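Long-range contacts in phenylacetic acid degradation-related protein (Ralstonia eutropha JMP134, PDB 2PIM), which is a putative thioesterase of the hotdog superfamily that probably hydrolyses fatty acyl-CoA thioesters, and is related to proteins of phenylacetic acid degradation: residues S41-T46 against D66-M71; G103-E108 against C115-E120. All coordinates share one frame; numbering follows the deposited sequence. Where two conformers were deposited one is given.

Interaction 1: residues S41-T46 against D66-M71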
ATOM      1  N   SER A  41      -0.010 -13.887  -9.222  1.00 25.28           N
ATOM      2  CA  SER A  41       1.069 -13.064  -9.728  1.00 25.88           C
ATOM      3  C   SER A  41       2.294 -13.139  -8.800  1.00 25.40           C
ATOM      4  O   SER A  41       2.172 -13.231  -7.572  1.00 25.82           O
ATOM      5  CB  SER A  41       0.592 -11.608  -9.884  1.00 26.09           C
ATOM      6  OG  SER A  41       1.604 -10.754 -10.419  1.00 26.57           O
ATOM      7  N   ASP A  42       3.472 -13.099  -9.400  1.00 25.70           N
ATOM      8  CA  ASP A  42       4.699 -12.892  -8.655  1.00 28.76           C
ATOM      9  C   ASP A  42       4.921 -11.403  -8.407  1.00 27.43           C
ATOM     10  O   ASP A  42       4.451 -10.589  -9.182  1.00 29.31           O
ATOM     11  CB  ASP A  42       5.887 -13.407  -9.454  1.00 28.52           C
ATOM     12  CG  ASP A  42       5.910 -14.900  -9.559  1.00 33.78           C
ATOM     13  OD1 ASP A  42       5.459 -15.555  -8.604  1.00 31.81           O
ATOM     14  OD2 ASP A  42       6.395 -15.406 -10.591  1.00 26.15           O
ATOM     15  N   TYR A  43       5.649 -11.084  -7.342  1.00 25.36           N
ATOM     16  CA  TYR A  43       6.089  -9.737  -7.037  1.00 29.16           C
ATOM     17  C   TYR A  43       7.533  -9.843  -6.513  1.00 31.88           C
ATOM     18  O   TYR A  43       7.961 -10.918  -6.055  1.00 30.70           O
ATOM     19  CB  TYR A  43       5.126  -9.031  -6.019  1.00 30.08           C
ATOM     20  CG  TYR A  43       3.735  -8.844  -6.605  1.00 28.61           C
ATOM     21  CD1 TYR A  43       3.472  -7.828  -7.509  1.00 25.97           C
ATOM     22  CD2 TYR A  43       2.716  -9.734  -6.314  1.00 32.23           C
ATOM     23  CE1 TYR A  43       2.231  -7.679  -8.079  1.00 26.35           C
ATOM     24  CE2 TYR A  43       1.472  -9.611  -6.899  1.00 20.10           C
ATOM     25  CZ  TYR A  43       1.237  -8.600  -7.797  1.00 27.85           C
ATOM     26  OH  TYR A  43      -0.001  -8.512  -8.401  1.00 30.49           O
ATOM     27  N   VAL A  44       8.291  -8.746  -6.621  1.00 30.40           N
ATOM     28  CA  VAL A  44       9.654  -8.689  -6.080  1.00 30.31           C
ATOM     29  C   VAL A  44       9.699  -7.488  -5.127  1.00 33.03           C
ATOM     30  O   VAL A  44       9.338  -6.373  -5.510  1.00 31.58           O
ATOM     31  CB  VAL A  44      10.740  -8.537  -7.173  1.00 30.40           C
ATOM     32  CG1 VAL A  44      12.120  -8.337  -6.553  1.00 29.67           C
ATOM     33  CG2 VAL A  44      10.774  -9.745  -8.098  1.00 26.15           C
ATOM     34  N   ALA A  45      10.093  -7.743  -3.875  1.00 31.62           N
ATOM     35  CA  ALA A  45      10.369  -6.678  -2.931  1.00 30.54           C
ATOM     36  C   ALA A  45      11.867  -6.348  -3.076  1.00 28.34           C
ATOM     37  O   ALA A  45      12.708  -7.233  -2.970  1.00 28.04           O
ATOM     38  CB  ALA A  45      10.014  -7.119  -1.510  1.00 29.22           C
ATOM     39  N   THR A  46      12.190  -5.088  -3.355  1.00 28.25           N
ATOM     40  CA  THR A  46      13.591  -4.666  -3.478  1.00 27.01           C
ATOM     41  C   THR A  46      14.118  -4.114  -2.156  1.00 26.19           C
ATOM     42  O   THR A  46      13.350  -3.925  -1.223  1.00 24.10           O
ATOM     43  CB  THR A  46      13.751  -3.647  -4.592  1.00 26.94           C
ATOM     44  OG1 THR A  46      13.022  -2.456  -4.270  1.00 28.84           O
ATOM     45  CG2 THR A  46      13.236  -4.251  -5.916  1.00 29.34           C
ATOM     46  N   ASP A  66      -2.959  -4.840  -3.781  1.00 28.59           N
ATOM     47  CA  ASP A  66      -3.775  -3.998  -4.623  1.00 29.20           C
ATOM     48  C   ASP A  66      -3.672  -4.453  -6.065  1.00 29.54           C
ATOM     49  O   ASP A  66      -4.692  -4.530  -6.779  1.00 34.62           O
ATOM     50  CB  ASP A  66      -3.375  -2.519  -4.431  1.00 28.52           C
ATOM     51  CG  ASP A  66      -4.313  -1.538  -5.174  1.00 30.65           C
ATOM     52  OD1 ASP A  66      -5.533  -1.708  -5.162  1.00 43.29           O
ATOM     53  OD2 ASP A  66      -3.824  -0.565  -5.752  1.00 38.64           O
ATOM     54  N   ASP A  67      -2.448  -4.745  -6.523  1.00 29.54           N
ATOM     55  CA  ASP A  67      -2.243  -5.133  -7.914  1.00 29.77           C
ATOM     56  C   ASP A  67      -2.949  -6.466  -8.237  1.00 29.76           C
ATOM     57  O   ASP A  67      -3.663  -6.593  -9.230  1.00 32.11           O
ATOM     58  CB  ASP A  67      -0.754  -5.260  -8.245  1.00 29.36           C
ATOM     59  CG  ASP A  67      -0.529  -5.637  -9.710  1.00 32.14           C
ATOM     60  OD1 ASP A  67      -0.696  -4.742 -10.548  1.00 30.36           O
ATOM     61  OD2 ASP A  67      -0.212  -6.824 -10.027  1.00 33.19           O
ATOM     62  N   VAL A  68      -2.758  -7.464  -7.390  1.00 27.64           N
ATOM     63  CA  VAL A  68      -3.278  -8.800  -7.694  1.00 27.44           C
ATOM     64  C   VAL A  68      -4.814  -8.828  -7.728  1.00 29.01           C
ATOM     65  O   VAL A  68      -5.437  -9.443  -8.671  1.00 30.04           O
ATOM     66  CB  VAL A  68      -2.630  -9.901  -6.787  1.00 28.08           C
ATOM     67  CG1 VAL A  68      -3.122  -9.812  -5.342  1.00 24.31           C
ATOM     68  CG2 VAL A  68      -2.842 -11.246  -7.373  1.00 27.20           C
ATOM     69  N   THR A  69      -5.421  -8.086  -6.798  1.00 28.09           N
ATOM     70  CA  THR A  69      -6.871  -8.038  -6.662  1.00 25.20           C
ATOM     71  C   THR A  69      -7.522  -7.241  -7.808  1.00 24.93           C
ATOM     72  O   THR A  69      -8.432  -7.715  -8.467  1.00 22.13           O
ATOM     73  CB  THR A  69      -7.323  -7.544  -5.264  1.00 25.20           C
ATOM     74  OG1 THR A  69      -6.846  -6.207  -4.989  1.00 24.08           O
ATOM     75  CG2 THR A  69      -6.845  -8.504  -4.186  1.00 29.99           C
ATOM     76  N   ALA A  70      -6.989  -6.064  -8.086  1.00 29.08           N
ATOM     77  CA  ALA A  70      -7.426  -5.249  -9.242  1.00 26.21           C
ATOM     78  C   ALA A  70      -7.171  -5.891 -10.591  1.00 28.42           C
ATOM     79  O   ALA A  70      -7.928  -5.660 -11.584  1.00 30.54           O
ATOM     80  CB  ALA A  70      -6.747  -3.877  -9.166  1.00 27.70           C
HETATM   81  N   MSE A  71      -6.092  -6.670 -10.675  1.00 29.89           N
HETATM   82  CA  MSE A  71      -5.800  -7.417 -11.918  1.00 27.85           C
HETATM   83  C   MSE A  71      -6.864  -8.473 -12.159  1.00 25.61           C
HETATM   84  O   MSE A  71      -7.420  -8.618 -13.281  1.00 21.16           O
HETATM   85  CB  MSE A  71      -4.413  -8.095 -11.891  1.00 29.73           C
HETATM   86  CG  MSE A  71      -3.216  -7.232 -12.351  1.00 38.91           C
HETATM   87 SE   MSE A  71      -3.507  -6.304 -14.071  0.75 38.20          SE
HETATM   88  CE  MSE A  71      -4.296  -4.551 -13.378  1.00 38.12           C
TER
HETATM   89  O   HOH W   1       1.318  -8.275 -11.877  1.00 15.37           O

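Interaction 2: residues G103-E108 against C115-E120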
ATOM      1  N   GLY A 103       1.559 -13.529  -5.005  1.00 26.34           N
ATOM      2  CA  GLY A 103       0.248 -12.991  -4.727  1.00 27.81           C
ATOM      3  C   GLY A 103      -0.828 -13.844  -5.339  1.00 26.24           C
ATOM      4  O   GLY A 103      -0.738 -14.216  -6.515  1.00 25.20           O
ATOM      5  N   ARG A 104      -1.856 -14.142  -4.557  1.00 28.10           N
ATOM      6  CA  ARG A 104      -3.024 -14.931  -5.056  1.00 31.37           C
ATOM      7  C   ARG A 104      -4.328 -14.156  -4.792  1.00 30.62           C
ATOM      8  O   ARG A 104      -4.529 -13.648  -3.702  1.00 30.08           O
ATOM      9  CB  ARG A 104      -3.058 -16.325  -4.407  1.00 30.44           C
ATOM     10  CG  ARG A 104      -1.860 -17.181  -4.802  1.00 36.71           C
ATOM     11  CD  ARG A 104      -1.914 -18.678  -4.368  1.00 36.76           C
ATOM     12  NE  ARG A 104      -0.618 -19.367  -4.632  1.00 54.96           N
ATOM     13  CZ  ARG A 104       0.457 -19.414  -3.808  1.00 49.88           C
ATOM     14  NH1 ARG A 104       0.462 -18.876  -2.603  1.00 50.64           N
ATOM     15  NH2 ARG A 104       1.549 -20.051  -4.186  1.00 49.35           N
ATOM     16  N   ALA A 105      -5.165 -14.003  -5.822  1.00 29.81           N
ATOM     17  CA  ALA A 105      -6.450 -13.352  -5.680  1.00 27.97           C
ATOM     18  C   ALA A 105      -7.582 -14.342  -5.960  1.00 27.77           C
ATOM     19  O   ALA A 105      -7.404 -15.278  -6.740  1.00 27.92           O
ATOM     20  CB  ALA A 105      -6.537 -12.152  -6.598  1.00 29.22           C
ATOM     21  N   ARG A 106      -8.706 -14.150  -5.257  0.50 26.99           N
ATOM     22  CA  ARG A 106      -9.971 -14.857  -5.496  0.50 27.18           C
ATOM     23  C   ARG A 106     -11.132 -13.865  -5.387  0.50 26.08           C
ATOM     24  O   ARG A 106     -11.196 -13.083  -4.429  0.50 23.07           O
ATOM     25  CB  ARG A 106     -10.214 -15.983  -4.461  0.50 28.10           C
ATOM     26  CG  ARG A 106     -11.569 -16.706  -4.642  0.50 27.57           C
ATOM     27  CD  ARG A 106     -11.944 -17.747  -3.562  0.50 28.95           C
ATOM     28  NE  ARG A 106     -12.619 -17.194  -2.373  0.50 30.60           N
ATOM     29  CZ  ARG A 106     -12.012 -16.915  -1.221  0.50 29.11           C
ATOM     30  NH1 ARG A 106     -10.714 -17.115  -1.054  0.50 42.10           N
ATOM     31  NH2 ARG A 106     -12.701 -16.430  -0.220  0.50 29.60           N
ATOM     32  N   LEU A 107     -12.063 -13.942  -6.334  1.00 23.57           N
ATOM     33  CA  LEU A 107     -13.351 -13.232  -6.246  1.00 24.96           C
ATOM     34  C   LEU A 107     -14.320 -13.894  -5.265  1.00 23.32           C
ATOM     35  O   LEU A 107     -14.715 -15.020  -5.471  1.00 23.43           O
ATOM     36  CB  LEU A 107     -14.040 -13.178  -7.631  1.00 19.45           C
ATOM     37  CG  LEU A 107     -13.434 -12.127  -8.548  1.00 22.45           C
ATOM     38  CD1 LEU A 107     -13.739 -12.399 -10.005  1.00 26.22           C
ATOM     39  CD2 LEU A 107     -13.888 -10.741  -8.133  1.00 23.96           C
ATOM     40  N   GLU A 108     -14.713 -13.189  -4.206  1.00 27.54           N
ATOM     41  CA  GLU A 108     -15.766 -13.665  -3.316  1.00 29.81           C
ATOM     42  C   GLU A 108     -17.125 -13.359  -3.875  1.00 28.66           C
ATOM     43  O   GLU A 108     -18.060 -14.053  -3.553  1.00 28.50           O
ATOM     44  CB  GLU A 108     -15.711 -13.009  -1.940  1.00 30.09           C
ATOM     45  CG  GLU A 108     -14.552 -13.430  -1.115  1.00 46.53           C
ATOM     46  CD  GLU A 108     -14.921 -14.352   0.014  1.00 47.96           C
ATOM     47  OE1 GLU A 108     -15.570 -15.389  -0.263  1.00 47.87           O
ATOM     48  OE2 GLU A 108     -14.514 -14.045   1.164  1.00 52.09           O
ATOM     49  N   CYS A 115     -17.340  -5.732  -6.991  1.00 22.31           N
ATOM     50  CA  CYS A 115     -16.674  -7.009  -6.839  1.00 23.15           C
ATOM     51  C   CYS A 115     -15.961  -6.988  -5.504  1.00 24.20           C
ATOM     52  O   CYS A 115     -15.342  -6.009  -5.155  1.00 24.34           O
ATOM     53  CB  CYS A 115     -15.650  -7.259  -7.957  1.00 20.76           C
ATOM     54  SG  CYS A 115     -16.467  -7.534  -9.538  1.00 31.54           S
ATOM     55  N   ASN A 116     -16.101  -8.070  -4.766  1.00 23.76           N
ATOM     56  CA  ASN A 116     -15.409  -8.281  -3.519  1.00 25.85           C
ATOM     57  C   ASN A 116     -14.339  -9.312  -3.791  1.00 22.96           C
ATOM     58  O   ASN A 116     -14.627 -10.411  -4.256  1.00 21.19           O
ATOM     59  CB  ASN A 116     -16.402  -8.744  -2.471  1.00 30.25           C
ATOM     60  CG  ASN A 116     -17.556  -7.760  -2.285  1.00 37.09           C
ATOM     61  OD1 ASN A 116     -17.429  -6.757  -1.564  1.00 48.13           O
ATOM     62  ND2 ASN A 116     -18.679  -8.035  -2.933  1.00 35.94           N
ATOM     63  N   VAL A 117     -13.091  -8.926  -3.559  1.00 25.24           N
ATOM     64  CA  VAL A 117     -11.931  -9.736  -3.917  1.00 26.01           C
ATOM     65  C   VAL A 117     -11.144  -9.984  -2.654  1.00 29.14           C
ATOM     66  O   VAL A 117     -11.091  -9.113  -1.815  1.00 26.73           O
ATOM     67  CB  VAL A 117     -11.002  -8.987  -4.894  1.00 27.43           C
ATOM     68  CG1 VAL A 117     -10.115 -10.001  -5.656  1.00 32.37           C
ATOM     69  CG2 VAL A 117     -11.782  -8.137  -5.871  1.00 30.76           C
ATOM     70  N   VAL A 118     -10.554 -11.164  -2.499  1.00 28.60           N
ATOM     71  CA  VAL A 118      -9.598 -11.388  -1.424  1.00 32.08           C
ATOM     72  C   VAL A 118      -8.235 -11.676  -2.066  1.00 29.91           C
ATOM     73  O   VAL A 118      -8.156 -12.274  -3.136  1.00 30.62           O
ATOM     74  CB  VAL A 118      -9.990 -12.536  -0.460  1.00 34.30           C
ATOM     75  CG1 VAL A 118     -11.433 -12.343   0.051  1.00 39.73           C
ATOM     76  CG2 VAL A 118      -9.891 -13.836  -1.134  1.00 38.65           C
ATOM     77  N   GLY A 119      -7.188 -11.194  -1.419  1.00 26.96           N
ATOM     78  CA  GLY A 119      -5.837 -11.393  -1.855  1.00 28.59           C
ATOM     79  C   GLY A 119      -5.026 -11.953  -0.698  1.00 27.58           C
ATOM     80  O   GLY A 119      -5.324 -11.658   0.442  1.00 25.19           O
ATOM     81  N   GLU A 120      -4.039 -12.800  -1.016  1.00 27.22           N
ATOM     82  CA  GLU A 120      -3.082 -13.347  -0.045  1.00 32.27           C
ATOM     83  C   GLU A 120      -1.695 -13.191  -0.647  1.00 34.71           C
ATOM     84  O   GLU A 120      -1.522 -13.295  -1.851  1.00 35.43           O
ATOM     85  CB  GLU A 120      -3.396 -14.799   0.210  1.00 32.79           C
ATOM     86  CG  GLU A 120      -4.787 -14.961   0.831  1.00 40.64           C
ATOM     87  CD  GLU A 120      -5.292 -16.405   0.925  1.00 43.73           C
ATOM     88  OE1 GLU A 120      -4.624 -17.311   0.340  1.00 47.90           O
ATOM     89  OE2 GLU A 120      -6.358 -16.607   1.597  1.00 51.17           O
TER
HETATM   90  O   HOH W   2      -0.494 -16.420  -1.786  1.00 34.24           O

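Interaction 1: residues S41-T46 against D66-M71
S41 and Y43 of a β-strand face D67 and V68 of a helix, the two short segments running nearly antiparallel (157°) with 9.6 Å between their axes. Y43 spans that gap. With CG anti to its own carbonyl carbon (chi1 -64°), the ring reaches out to the helix and meets D67 with its phenolic edge: OD2 lies in the ring plane, 2.4 Å from OH, which donates a hydrogen bond to it. The length is unusually short and doubtful as a measure of the bond's strength. Ring and carboxylate stand almost perpendicular, 85° apart. V68 meets the same edge of the tyrosine through its branch point, CB approaching OH to 3.4 Å, so that one hydroxyl is placed between a carboxylate oxygen and an aliphatic carbon. S41 joins in at longer range: a water links its OG (2.9 Å) to OD2 of D67 (2.8 Å) and donates to the aspartate, giving that oxygen a second partner. The apolar share is slight, Y43 CE2 standing 4.1 Å from V68 CB. All four residues are buried, as befits the hotdog fold, in which a curved antiparallel sheet wraps a long helix. Here strand 38-45, flanked by strands 28-33 and 99-107, lies against helix 58-75; D67 also packs on Q57 of the second subunit, and Y43 on L121 of strand 114-123.

Interaction 2: residues G103-E108 against C115-E120
R104 with E120 and R106 with V118 are the hydrogen-bonded pairs of an antiparallel ladder, 161° between the strand directions; A105 with G119 and L107 with V117 are the non-hydrogen-bonded pairs. The bonds of the regular part have ordinary lengths and are close to straight, as in V118 N to R106 O (2.8 Å, 172°). At the corner of the chain the last bond is more bent: E108 N still reaches N116 O, but at 139°, with the donor tilted from the carbonyl plane.

The side chain of E108, at this corner, runs back over V118. Its CB sits 3.6 Å from N116 O. CG then touches CG1 of V118 at 3.5 Å, and a bend at chi2 carries the carboxylate past the same methyl, OE2 remaining 3.7 Å from it. At the tip OE1 turns to the guanidinium of R106, lying in its plane at the edge and forming a salt bridge with NH2 (3.1 Å). R106 was modelled in two conformations, and the bridge is described for one of them, so it is less certain than the backbone bonds. In that conformation the other methyl of V118, CG2, lies over one face of the guanidinium, 3.4 Å from NH1, and the valine is flanked by both charged chains.

The other face of the ladder is apolar. L107 CD2 packs on C115 CB (3.9 Å) and on V117 CG2, while A105 lies opposite G119, which offers no side chain. This face is turned to the core: A105 packs on V68 and L72 of helix 58-75, V117 on T69 and V73. Strand 99-107 is bordered on its far side by strand 38-45, and strand 114-123 by strand 126-136.

In the fold
Interactions 1 and 2 are two sides of one arrangement, a sheet curling round a helix. Their centres lie 12 Å apart, yet they touch directly. S41 O is 2.7 Å from G103 N, a probable hydrogen bond between neighbouring strands 38-45 and 99-107. The helix segment 66-71 serves both: V68 O lies 3.6 Å from A105 CB, and T69 CB lies 3.7 Å from V117 CG1. No ligand marks an active site here. In hotdog thioesterases the site generally forms at the subunit interface, and interaction 1, whose D67 packs on the second subunit, is probably nearer to it than the ladder.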